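PDB 3NOL: glutamine cyclotransferase from Zymomonas mobilis, which catalyses, as a glutaminyl cyclase, the conversion of N-terminal glutamine into pyroglutamate, and has a beta-propeller fold that carries a calcium ion. Local coordinates for residues V100-V111 with R121-L132; R160-L171 with V195-V204. One frame throughout, in Å; residues are numbered along the deposited sequence.

Contact 1 of 2, residues V100-V111 with R121-L132; sequences VGLTWKNGLGFV and RSFNYDGEGWGL
R121 pairs with V111 in an antiparallel hairpin: V111 N donates to R121 O at 2.9 Å, and the two side chains run alongside each other. At S122, OG stands opposite the residue's own N (chi1 -171°) and donates to G109 O at 2.9 Å; F123 N reaches that oxygen at 3.0 Å from the other face of its carbonyl plane. The F123 ring folds over G109, whose CA lies 4.0 Å from the ring centroid in a CH-pi contact, leaving no room for a side chain. V100 CG1 packs against F123 CE2 at 3.7 Å. Y125 N extends the pairing to G107 O, while one face of its ring covers G107 C and L108 N. Its OH accepts a nearly straight bond from T103 N (2.9 Å, 165°), and L102 CD2 touches CE1. A phenylalanine here would probably leave T103 N without that acceptor and deprive the water at G107 N of its bond to the phenol oxygen. Further along the loop, L102 CD1 rests 3.7 Å from G129 CA and meets L132 CB. L132 opens strand 132-134 of the next sheet, where M141 on strand 139-141 packs against L102, Y125 and L132, joining two neighbouring propeller blades.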
loop_
_atom_site.group_PDB
_atom_site.type_symbol
_atom_site.label_atom_id
_atom_site.label_comp_id
_atom_site.label_asym_id
_atom_site.label_seq_id
_atom_site.Cartn_x
_atom_site.Cartn_y
_atom_site.Cartn_z
ATOM N N VAL A 100 -2.865 -10.003 -6.679
ATOM C CA VAL A 100 -3.221 -9.185 -7.831
ATOM C C VAL A 100 -2.315 -7.947 -7.802
ATOM O O VAL A 100 -2.035 -7.386 -6.724
ATOM C CB VAL A 100 -4.705 -8.749 -7.783
ATOM C CG1 VAL A 100 -5.055 -7.931 -9.022
ATOM C CG2 VAL A 100 -5.647 -9.977 -7.614
ATOM N N GLY A 101 -1.823 -7.559 -8.966
ATOM C CA GLY A 101 -0.858 -6.466 -9.070
ATOM C C GLY A 101 -1.243 -5.483 -10.175
ATOM O O GLY A 101 -1.767 -5.889 -11.228
ATOM N N LEU A 102 -0.956 -4.200 -9.929
ATOM C CA LEU A 102 -1.082 -3.123 -10.912
ATOM C C LEU A 102 0.268 -2.786 -11.556
ATOM O O LEU A 102 1.313 -3.285 -11.128
ATOM C CB LEU A 102 -1.650 -1.877 -10.222
ATOM C CG LEU A 102 -2.965 -2.124 -9.441
ATOM C CD1 LEU A 102 -3.398 -0.820 -8.769
ATOM C CD2 LEU A 102 -4.064 -2.730 -10.360
ATOM N N THR A 103 0.236 -1.954 -12.596
ATOM C CA THR A 103 1.481 -1.506 -13.262
ATOM C C THR A 103 1.519 0.022 -13.369
ATOM O O THR A 103 0.488 0.685 -13.227
ATOM C CB THR A 103 1.666 -2.099 -14.673
ATOM O OG1 THR A 103 0.553 -1.719 -15.473
ATOM C CG2 THR A 103 1.784 -3.667 -14.629
ATOM N N TRP A 104 2.713 0.549 -13.646
ATOM C CA TRP A 104 2.985 1.983 -13.635
ATOM C C TRP A 104 2.297 2.685 -14.818
ATOM O O TRP A 104 1.459 3.561 -14.620
ATOM C CB TRP A 104 4.499 2.220 -13.664
ATOM C CG TRP A 104 4.919 3.647 -13.398
ATOM C CD1 TRP A 104 4.370 4.517 -12.505
ATOM C CD2 TRP A 104 6.009 4.339 -14.019
ATOM N NE1 TRP A 104 5.048 5.719 -12.532
ATOM C CE2 TRP A 104 6.059 5.632 -13.455
ATOM C CE3 TRP A 104 6.947 3.987 -15.002
ATOM C CZ2 TRP A 104 7.006 6.578 -13.839
ATOM C CZ3 TRP A 104 7.899 4.935 -15.383
ATOM C CH2 TRP A 104 7.913 6.214 -14.802
ATOM N N LYS A 105 2.638 2.255 -16.031
ATOM C CA LYS A 105 2.163 2.905 -17.252
ATOM C C LYS A 105 1.558 1.944 -18.292
ATOM O O LYS A 105 1.210 2.366 -19.401
ATOM C CB LYS A 105 3.322 3.672 -17.891
ATOM C CG LYS A 105 3.882 4.806 -17.047
ATOM C CD LYS A 105 2.782 5.711 -16.496
ATOM C CE LYS A 105 3.119 7.171 -16.728
ATOM N NZ LYS A 105 4.540 7.460 -16.467
ATOM N N ASN A 106 1.416 0.676 -17.925
ATOM C CA ASN A 106 0.993 -0.367 -18.862
ATOM C C ASN A 106 -0.529 -0.446 -19.069
ATOM O O ASN A 106 -0.991 -1.054 -20.046
ATOM C CB ASN A 106 1.541 -1.735 -18.424
ATOM C CG ASN A 106 3.063 -1.770 -18.351
ATOM O OD1 ASN A 106 3.654 -1.611 -17.273
ATOM N ND2 ASN A 106 3.713 -1.989 -19.507
ATOM N N GLY A 107 -1.305 0.131 -18.143
ATOM C CA GLY A 107 -2.766 0.022 -18.176
ATOM C C GLY A 107 -3.223 -1.428 -18.031
ATOM O O GLY A 107 -4.298 -1.825 -18.501
ATOM N N LEU A 108 -2.380 -2.225 -17.393
ATOM C CA LEU A 108 -2.759 -3.596 -17.137
ATOM C C LEU A 108 -2.237 -4.080 -15.808
ATOM O O LEU A 108 -1.373 -3.445 -15.175
ATOM C CB LEU A 108 -2.365 -4.505 -18.289
ATOM C CG LEU A 108 -0.875 -4.626 -18.625
ATOM C CD1 LEU A 108 -0.207 -5.616 -17.726
ATOM C CD2 LEU A 108 -0.800 -5.104 -20.075
ATOM N N GLY A 109 -2.843 -5.166 -15.355
ATOM C CA GLY A 109 -2.467 -5.784 -14.126
ATOM C C GLY A 109 -2.283 -7.274 -14.328
ATOM O O GLY A 109 -2.524 -7.807 -15.423
ATOM N N PHE A 110 -1.851 -7.934 -13.262
ATOM C CA PHE A 110 -1.531 -9.359 -13.292
ATOM C C PHE A 110 -2.165 -10.042 -12.110
ATOM O O PHE A 110 -2.490 -9.391 -11.121
ATOM C CB PHE A 110 -0.008 -9.574 -13.239
ATOM C CG PHE A 110 0.724 -8.970 -14.412
ATOM C CD1 PHE A 110 1.487 -7.814 -14.253
ATOM C CD2 PHE A 110 0.627 -9.559 -15.678
ATOM C CE1 PHE A 110 2.175 -7.253 -15.354
ATOM C CE2 PHE A 110 1.288 -9.014 -16.788
ATOM C CZ PHE A 110 2.054 -7.845 -16.631
ATOM N N VAL A 111 -2.343 -11.354 -12.231
ATOM C CA VAL A 111 -2.747 -12.178 -11.115
ATOM C C VAL A 111 -1.754 -13.326 -11.024
ATOM O O VAL A 111 -1.470 -13.974 -12.036
ATOM C CB VAL A 111 -4.176 -12.773 -11.289
ATOM C CG1 VAL A 111 -4.537 -13.589 -10.042
ATOM C CG2 VAL A 111 -5.229 -11.658 -11.562
ATOM N N ARG A 121 -2.900 -14.816 -14.972
ATOM C CA ARG A 121 -3.804 -13.929 -15.702
ATOM C C ARG A 121 -3.178 -12.550 -15.876
ATOM O O ARG A 121 -2.354 -12.121 -15.053
ATOM C CB ARG A 121 -5.130 -13.818 -14.941
ATOM C CG ARG A 121 -6.239 -13.030 -15.603
ATOM C CD ARG A 121 -7.459 -13.079 -14.704
ATOM N NE ARG A 121 -8.588 -12.349 -15.283
ATOM C CZ ARG A 121 -9.771 -12.197 -14.683
ATOM N NH1 ARG A 121 -9.992 -12.717 -13.480
ATOM N NH2 ARG A 121 -10.743 -11.526 -15.296
ATOM N N SER A 122 -3.549 -11.897 -16.980
ATOM C CA SER A 122 -3.388 -10.454 -17.123
ATOM C C SER A 122 -4.757 -9.844 -17.407
ATOM O O SER A 122 -5.614 -10.472 -18.048
ATOM C CB SER A 122 -2.413 -10.090 -18.248
ATOM O OG SER A 122 -2.136 -8.691 -18.210
ATOM N N PHE A 123 -4.963 -8.622 -16.933
ATOM C CA PHE A 123 -6.230 -7.941 -17.151
ATOM C C PHE A 123 -5.983 -6.468 -17.448
ATOM O O PHE A 123 -5.003 -5.894 -16.949
ATOM C CB PHE A 123 -7.166 -8.115 -15.940
ATOM C CG PHE A 123 -6.681 -7.450 -14.667
ATOM C CD1 PHE A 123 -7.194 -6.195 -14.281
ATOM C CD2 PHE A 123 -5.701 -8.060 -13.866
ATOM C CE1 PHE A 123 -6.752 -5.584 -13.095
ATOM C CE2 PHE A 123 -5.259 -7.460 -12.665
ATOM C CZ PHE A 123 -5.781 -6.215 -12.293
ATOM N N ASN A 124 -6.860 -5.872 -18.250
ATOM C CA ASN A 124 -6.753 -4.442 -18.548
ATOM C C ASN A 124 -7.572 -3.609 -17.569
ATOM O O ASN A 124 -8.567 -4.076 -17.010
ATOM C CB ASN A 124 -7.174 -4.121 -19.988
ATOM C CG ASN A 124 -6.210 -4.667 -21.016
ATOM O OD1 ASN A 124 -5.024 -4.912 -20.729
ATOM N ND2 ASN A 124 -6.714 -4.883 -22.225
ATOM N N TYR A 125 -7.133 -2.379 -17.354
ATOM C CA TYR A 125 -7.935 -1.412 -16.617
ATOM C C TYR A 125 -7.770 -0.013 -17.220
ATOM O O TYR A 125 -6.844 0.256 -18.007
ATOM C CB TYR A 125 -7.607 -1.434 -15.105
ATOM C CG TYR A 125 -6.138 -1.216 -14.764
ATOM C CD1 TYR A 125 -5.340 -2.270 -14.326
ATOM C CD2 TYR A 125 -5.547 0.058 -14.879
ATOM C CE1 TYR A 125 -4.001 -2.072 -14.012
ATOM C CE2 TYR A 125 -4.193 0.267 -14.570
ATOM C CZ TYR A 125 -3.427 -0.805 -14.139
ATOM O OH TYR A 125 -2.085 -0.616 -13.825
ATOM N N ASP A 126 -8.664 0.871 -16.806
ATOM C CA ASP A 126 -8.711 2.247 -17.256
ATOM C C ASP A 126 -7.643 3.103 -16.541
ATOM O O ASP A 126 -7.406 2.963 -15.331
ATOM C CB ASP A 126 -10.115 2.789 -17.004
ATOM C CG ASP A 126 -10.336 4.149 -17.616
ATOM O OD1 ASP A 126 -9.972 4.322 -18.805
ATOM O OD2 ASP A 126 -10.900 5.020 -16.907
ATOM N N GLY A 127 -6.986 3.969 -17.307
ATOM C CA GLY A 127 -6.037 4.925 -16.719
ATOM C C GLY A 127 -4.834 4.290 -16.037
ATOM O O GLY A 127 -4.225 3.343 -16.567
ATOM N N GLU A 128 -4.498 4.808 -14.851
ATOM C CA GLU A 128 -3.316 4.358 -14.101
ATOM C C GLU A 128 -3.727 3.523 -12.889
ATOM O O GLU A 128 -4.907 3.454 -12.549
ATOM C CB GLU A 128 -2.454 5.540 -13.648
ATOM C CG GLU A 128 -1.765 6.242 -14.833
ATOM C CD GLU A 128 -0.671 7.218 -14.417
ATOM O OE1 GLU A 128 -0.568 7.582 -13.216
ATOM O OE2 GLU A 128 0.119 7.609 -15.313
ATOM N N GLY A 129 -2.742 2.842 -12.307
ATOM C CA GLY A 129 -2.952 1.993 -11.149
ATOM C C GLY A 129 -1.812 2.249 -10.175
ATOM O O GLY A 129 -0.626 2.036 -10.500
ATOM N N TRP A 130 -2.175 2.747 -8.991
ATOM C CA TRP A 130 -1.188 3.076 -7.966
ATOM C C TRP A 130 -1.314 2.065 -6.816
ATOM O O TRP A 130 -0.691 1.016 -6.879
ATOM C CB TRP A 130 -1.329 4.537 -7.481
ATOM C CG TRP A 130 -0.923 5.598 -8.503
ATOM C CD1 TRP A 130 -0.970 5.509 -9.883
ATOM C CD2 TRP A 130 -0.431 6.905 -8.207
ATOM N NE1 TRP A 130 -0.523 6.688 -10.449
ATOM C CE2 TRP A 130 -0.193 7.559 -9.440
ATOM C CE3 TRP A 130 -0.156 7.592 -7.009
ATOM C CZ2 TRP A 130 0.306 8.867 -9.505
ATOM C CZ3 TRP A 130 0.336 8.912 -7.086
ATOM C CH2 TRP A 130 0.567 9.518 -8.332
ATOM N N GLY A 131 -2.126 2.359 -5.796
ATOM C CA GLY A 131 -2.310 1.425 -4.672
ATOM C C GLY A 131 -3.443 0.420 -4.880
ATOM O O GLY A 131 -4.372 0.671 -5.648
ATOM N N LEU A 132 -3.353 -0.726 -4.190
ATOM C CA LEU A 132 -4.376 -1.754 -4.270
ATOM C C LEU A 132 -4.522 -2.447 -2.914
ATOM O O LEU A 132 -3.542 -2.759 -2.270
ATOM C CB LEU A 132 -4.041 -2.765 -5.360
ATOM C CG LEU A 132 -5.070 -3.840 -5.684
ATOM C CD1 LEU A 132 -6.322 -3.203 -6.348
ATOM C CD2 LEU A 132 -4.430 -4.916 -6.606
HETATM O O HOH W 1 0.404 3.813 -12.243
HETATM O O HOH W 2 -1.319 1.532 -15.373
#

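Contact 2 of 2, residues R160-L171 with V195-V204; sequences RTITVTAHGEEL and VRIDPETGKV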
loop_
_atom_site.group_PDB
_atom_site.type_symbol
_atom_site.label_atom_id
_atom_site.label_comp_id
_atom_site.label_asym_id
_atom_site.label_seq_id
_atom_site.Cartn_x
_atom_site.Cartn_y
_atom_site.Cartn_z
ATOM N N ARG A 160 -18.119 -0.016 -8.517
ATOM C CA ARG A 160 -18.399 1.229 -7.776
ATOM C C ARG A 160 -17.202 2.174 -7.914
ATOM O O ARG A 160 -16.047 1.742 -7.947
ATOM C CB ARG A 160 -18.663 0.995 -6.289
ATOM C CG ARG A 160 -19.955 1.661 -5.795
ATOM C CD ARG A 160 -19.833 2.585 -4.559
ATOM N NE ARG A 160 -19.177 1.963 -3.421
ATOM C CZ ARG A 160 -18.980 2.533 -2.228
ATOM N NH1 ARG A 160 -19.421 3.756 -1.945
ATOM N NH2 ARG A 160 -18.345 1.847 -1.300
ATOM N N THR A 161 -17.485 3.459 -7.993
ATOM C CA THR A 161 -16.435 4.460 -8.152
ATOM C C THR A 161 -16.799 5.602 -7.226
ATOM O O THR A 161 -17.952 6.096 -7.253
ATOM C CB THR A 161 -16.352 4.922 -9.629
ATOM O OG1 THR A 161 -16.103 3.792 -10.479
ATOM C CG2 THR A 161 -15.271 5.957 -9.842
ATOM N N ILE A 162 -15.847 6.010 -6.383
ATOM C CA ILE A 162 -16.092 7.112 -5.441
ATOM C C ILE A 162 -14.990 8.164 -5.546
ATOM O O ILE A 162 -13.874 7.855 -5.955
ATOM C CB ILE A 162 -16.244 6.626 -3.968
ATOM C CG1 ILE A 162 -14.916 6.074 -3.422
ATOM C CG2 ILE A 162 -17.421 5.618 -3.861
ATOM C CD1 ILE A 162 -14.937 5.660 -1.922
ATOM N N THR A 163 -15.330 9.397 -5.170
ATOM C CA THR A 163 -14.394 10.506 -5.206
ATOM C C THR A 163 -14.085 10.882 -3.766
ATOM O O THR A 163 -15.002 11.149 -2.961
ATOM C CB THR A 163 -14.964 11.709 -5.999
ATOM O OG1 THR A 163 -15.247 11.298 -7.353
ATOM C CG2 THR A 163 -13.968 12.864 -6.045
ATOM N N VAL A 164 -12.799 10.901 -3.446
ATOM C CA VAL A 164 -12.372 11.150 -2.068
ATOM C C VAL A 164 -12.262 12.642 -1.797
ATOM O O VAL A 164 -11.702 13.387 -2.611
ATOM C CB VAL A 164 -11.057 10.397 -1.706
ATOM C CG1 VAL A 164 -10.622 10.731 -0.285
ATOM C CG2 VAL A 164 -11.256 8.872 -1.884
ATOM N N THR A 165 -12.797 13.053 -0.647
ATOM C CA THR A 165 -12.802 14.471 -0.269
ATOM C C THR A 165 -12.328 14.664 1.169
ATOM O O THR A 165 -12.576 13.813 2.033
ATOM C CB THR A 165 -14.190 15.146 -0.461
ATOM O OG1 THR A 165 -15.162 14.544 0.410
ATOM C CG2 THR A 165 -14.662 15.078 -1.951
ATOM N N ALA A 166 -11.623 15.767 1.400
ATOM C CA ALA A 166 -11.260 16.183 2.756
ATOM C C ALA A 166 -11.720 17.625 2.887
ATOM O O ALA A 166 -11.400 18.456 2.016
ATOM C CB ALA A 166 -9.747 16.058 2.983
ATOM N N HIS A 167 -12.480 17.905 3.949
ATOM C CA HIS A 167 -13.079 19.232 4.181
ATOM C C HIS A 167 -13.996 19.629 3.015
ATOM O O HIS A 167 -14.112 20.807 2.697
ATOM C CB HIS A 167 -12.013 20.317 4.391
ATOM C CG HIS A 167 -10.973 19.970 5.407
ATOM N ND1 HIS A 167 -11.211 20.023 6.765
ATOM C CD2 HIS A 167 -9.682 19.581 5.265
ATOM C CE1 HIS A 167 -10.112 19.681 7.415
ATOM N NE2 HIS A 167 -9.170 19.408 6.531
ATOM N N GLY A 168 -14.600 18.632 2.368
ATOM C CA GLY A 168 -15.537 18.834 1.269
ATOM C C GLY A 168 -14.882 19.035 -0.096
ATOM O O GLY A 168 -15.586 19.230 -1.087
ATOM N N GLU A 169 -13.547 18.990 -0.143
ATOM C CA GLU A 169 -12.798 19.221 -1.388
ATOM C C GLU A 169 -12.035 17.971 -1.835
ATOM O O GLU A 169 -11.542 17.212 -1.010
ATOM C CB GLU A 169 -11.859 20.441 -1.258
ATOM C CG GLU A 169 -12.550 21.702 -0.671
ATOM C CD GLU A 169 -13.739 22.197 -1.488
ATOM O OE1 GLU A 169 -13.797 21.980 -2.723
ATOM O OE2 GLU A 169 -14.644 22.814 -0.890
ATOM N N GLU A 170 -11.939 17.784 -3.148
ATOM C CA GLU A 170 -11.233 16.626 -3.716
ATOM C C GLU A 170 -9.810 16.494 -3.152
ATOM O O GLU A 170 -9.089 17.487 -3.045
ATOM C CB GLU A 170 -11.157 16.791 -5.251
ATOM C CG GLU A 170 -12.452 16.401 -6.011
ATOM C CD GLU A 170 -12.734 17.280 -7.237
ATOM O OE1 GLU A 170 -11.767 17.785 -7.862
ATOM O OE2 GLU A 170 -13.934 17.464 -7.582
ATOM N N LEU A 171 -9.404 15.261 -2.832
ATOM C CA LEU A 171 -8.067 15.006 -2.310
ATOM C C LEU A 171 -7.319 14.103 -3.297
ATOM O O LEU A 171 -7.591 12.887 -3.377
ATOM C CB LEU A 171 -8.145 14.328 -0.928
ATOM C CG LEU A 171 -6.792 13.972 -0.283
ATOM C CD1 LEU A 171 -5.879 15.208 -0.018
ATOM C CD2 LEU A 171 -7.002 13.157 1.012
ATOM N N VAL A 195 -4.453 9.197 5.228
ATOM C CA VAL A 195 -5.867 9.522 5.466
ATOM C C VAL A 195 -6.686 8.266 5.692
ATOM O O VAL A 195 -6.421 7.211 5.117
ATOM C CB VAL A 195 -6.497 10.399 4.365
ATOM C CG1 VAL A 195 -5.826 11.797 4.340
ATOM C CG2 VAL A 195 -6.449 9.711 3.005
ATOM N N ARG A 196 -7.668 8.412 6.568
ATOM C CA ARG A 196 -8.624 7.356 6.869
ATOM C C ARG A 196 -9.919 7.755 6.156
ATOM O O ARG A 196 -10.455 8.830 6.415
ATOM C CB ARG A 196 -8.838 7.260 8.391
ATOM C CG ARG A 196 -7.540 7.041 9.170
ATOM C CD ARG A 196 -7.730 7.163 10.680
ATOM N NE ARG A 196 -8.499 6.035 11.192
ATOM C CZ ARG A 196 -8.436 5.580 12.443
ATOM N NH1 ARG A 196 -9.169 4.530 12.786
ATOM N NH2 ARG A 196 -7.616 6.139 13.333
ATOM N N ILE A 197 -10.392 6.888 5.263
ATOM C CA ILE A 197 -11.499 7.193 4.368
ATOM C C ILE A 197 -12.728 6.333 4.674
ATOM O O ILE A 197 -12.626 5.089 4.783
ATOM C CB ILE A 197 -11.076 6.995 2.877
ATOM C CG1 ILE A 197 -9.898 7.918 2.517
ATOM C CG2 ILE A 197 -12.246 7.266 1.967
ATOM C CD1 ILE A 197 -9.149 7.498 1.230
ATOM N N ASP A 198 -13.876 7.001 4.817
ATOM C CA ASP A 198 -15.160 6.315 4.984
ATOM C C ASP A 198 -15.538 5.675 3.634
ATOM O O ASP A 198 -15.786 6.375 2.672
ATOM C CB ASP A 198 -16.220 7.340 5.431
ATOM C CG ASP A 198 -17.594 6.718 5.696
ATOM O OD1 ASP A 198 -17.900 5.624 5.170
ATOM O OD2 ASP A 198 -18.363 7.351 6.450
ATOM N N PRO A 199 -15.592 4.337 3.563
ATOM C CA PRO A 199 -15.861 3.714 2.262
ATOM C C PRO A 199 -17.288 3.967 1.715
ATOM O O PRO A 199 -17.499 3.756 0.529
ATOM C CB PRO A 199 -15.630 2.219 2.522
ATOM C CG PRO A 199 -15.929 2.046 3.993
ATOM C CD PRO A 199 -15.411 3.337 4.636
ATOM N N GLU A 200 -18.231 4.387 2.577
ATOM C CA GLU A 200 -19.627 4.684 2.191
ATOM C C GLU A 200 -19.755 6.019 1.468
ATOM O O GLU A 200 -20.652 6.199 0.636
ATOM C CB GLU A 200 -20.575 4.671 3.413
ATOM C CG GLU A 200 -20.773 3.261 4.039
ATOM C CD GLU A 200 -21.825 3.178 5.171
ATOM O OE1 GLU A 200 -22.007 2.056 5.727
ATOM O OE2 GLU A 200 -22.477 4.192 5.512
ATOM N N THR A 201 -18.855 6.950 1.778
ATOM C CA THR A 201 -19.014 8.329 1.317
ATOM C C THR A 201 -17.797 8.898 0.597
ATOM O O THR A 201 -17.915 9.931 -0.067
ATOM C CB THR A 201 -19.274 9.278 2.500
ATOM O OG1 THR A 201 -18.128 9.265 3.349
ATOM C CG2 THR A 201 -20.538 8.881 3.299
ATOM N N GLY A 202 -16.630 8.283 0.780
ATOM C CA GLY A 202 -15.376 8.818 0.241
ATOM C C GLY A 202 -14.779 9.953 1.085
ATOM O O GLY A 202 -13.700 10.445 0.789
ATOM N N LYS A 203 -15.478 10.361 2.145
ATOM C CA LYS A 203 -14.987 11.428 3.016
ATOM C C LYS A 203 -13.853 10.977 3.935
ATOM O O LYS A 203 -13.896 9.888 4.536
ATOM C CB LYS A 203 -16.140 12.013 3.867
ATOM C CG LYS A 203 -17.250 12.643 3.041
ATOM C CD LYS A 203 -18.367 13.178 3.957
ATOM C CE LYS A 203 -19.596 13.580 3.162
ATOM N NZ LYS A 203 -19.341 14.863 2.446
ATOM N N VAL A 204 -12.826 11.814 4.034
ATOM C CA VAL A 204 -11.758 11.596 4.999
ATOM C C VAL A 204 -12.331 11.844 6.412
ATOM O O VAL A 204 -12.886 12.903 6.689
ATOM C CB VAL A 204 -10.534 12.504 4.699
ATOM C CG1 VAL A 204 -9.535 12.483 5.838
ATOM C CG2 VAL A 204 -9.875 12.101 3.343
HETATM O O HOH W 3 -20.976 5.953 -2.645
HETATM O O HOH W 4 -16.201 12.205 -0.730
HETATM O O HOH W 5 -17.901 15.932 0.287
HETATM O O HOH W 6 -13.696 15.170 5.184
#
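P199 O is gripped by both terminal nitrogens of R160: NH2 donates at 2.8 Å, and NH1 adds a weak bond at 3.1 Å. The arginine chain bends at chi2 and chi3 (-53° for the latter), which turns the guanidinium edge to the loop 198-203, and NH1 also donates to a water that bonds weakly to E200 O. F150 makes a cation-pi contact with the same arginine. Further along, the backbones meet in a single bridge at T165 and K203. V204 N donates to T165 O at 2.8 Å, nearly straight at 167°, and T165 N returns the bond to G202 O at 3.1 Å. G202 sits so close to strand 158-166 that a CB there would collide with T163 O. An Asx turn at D198 and an ST turn at T201 shape this loop from within. One water joins T163 O, T165 OG1 and T201 O, and a second links T165 OG1 to K203 NZ. Elsewhere the chemistry turns apolar: V164 CG1 meets I197 CD1 tip to tip at 3.9 Å, and L171 CD2 lies 3.8 Å from V195 CG1 and touches V204 CG2, which A166 CB also meets. The seam between two sheets therefore divides its chemistry: backbone, arginine and water-mediated bonds hold the loop 198-203 and the start of strand 204-209, while aliphatic packing joins V164, A166 and L171 to V195, I197 and V204.

Contact 1 and contact 2 follow one another along the chain, the first closing before the second opens, and their centres lie 22 Å apart, with nearest atoms about 8 Å apart and no touch. Both involve the antiparallel sheet of strands 132-134, 139-141, 147-151, 158-166 and 169-170: contact 1 ends on its first strand, and contact 2 uses strand 158-166 and L171, just after strand 169-170, at its other end. Contact 1 thus ties this sheet to the preceding one, 89-124, and contact 2 ties it to the following strands 193-197 and 204-209. Together they illustrate how a propeller closes successive seams around a ring: contact 1 follows the chain from one blade into the next, and contact 2 closes the next seam.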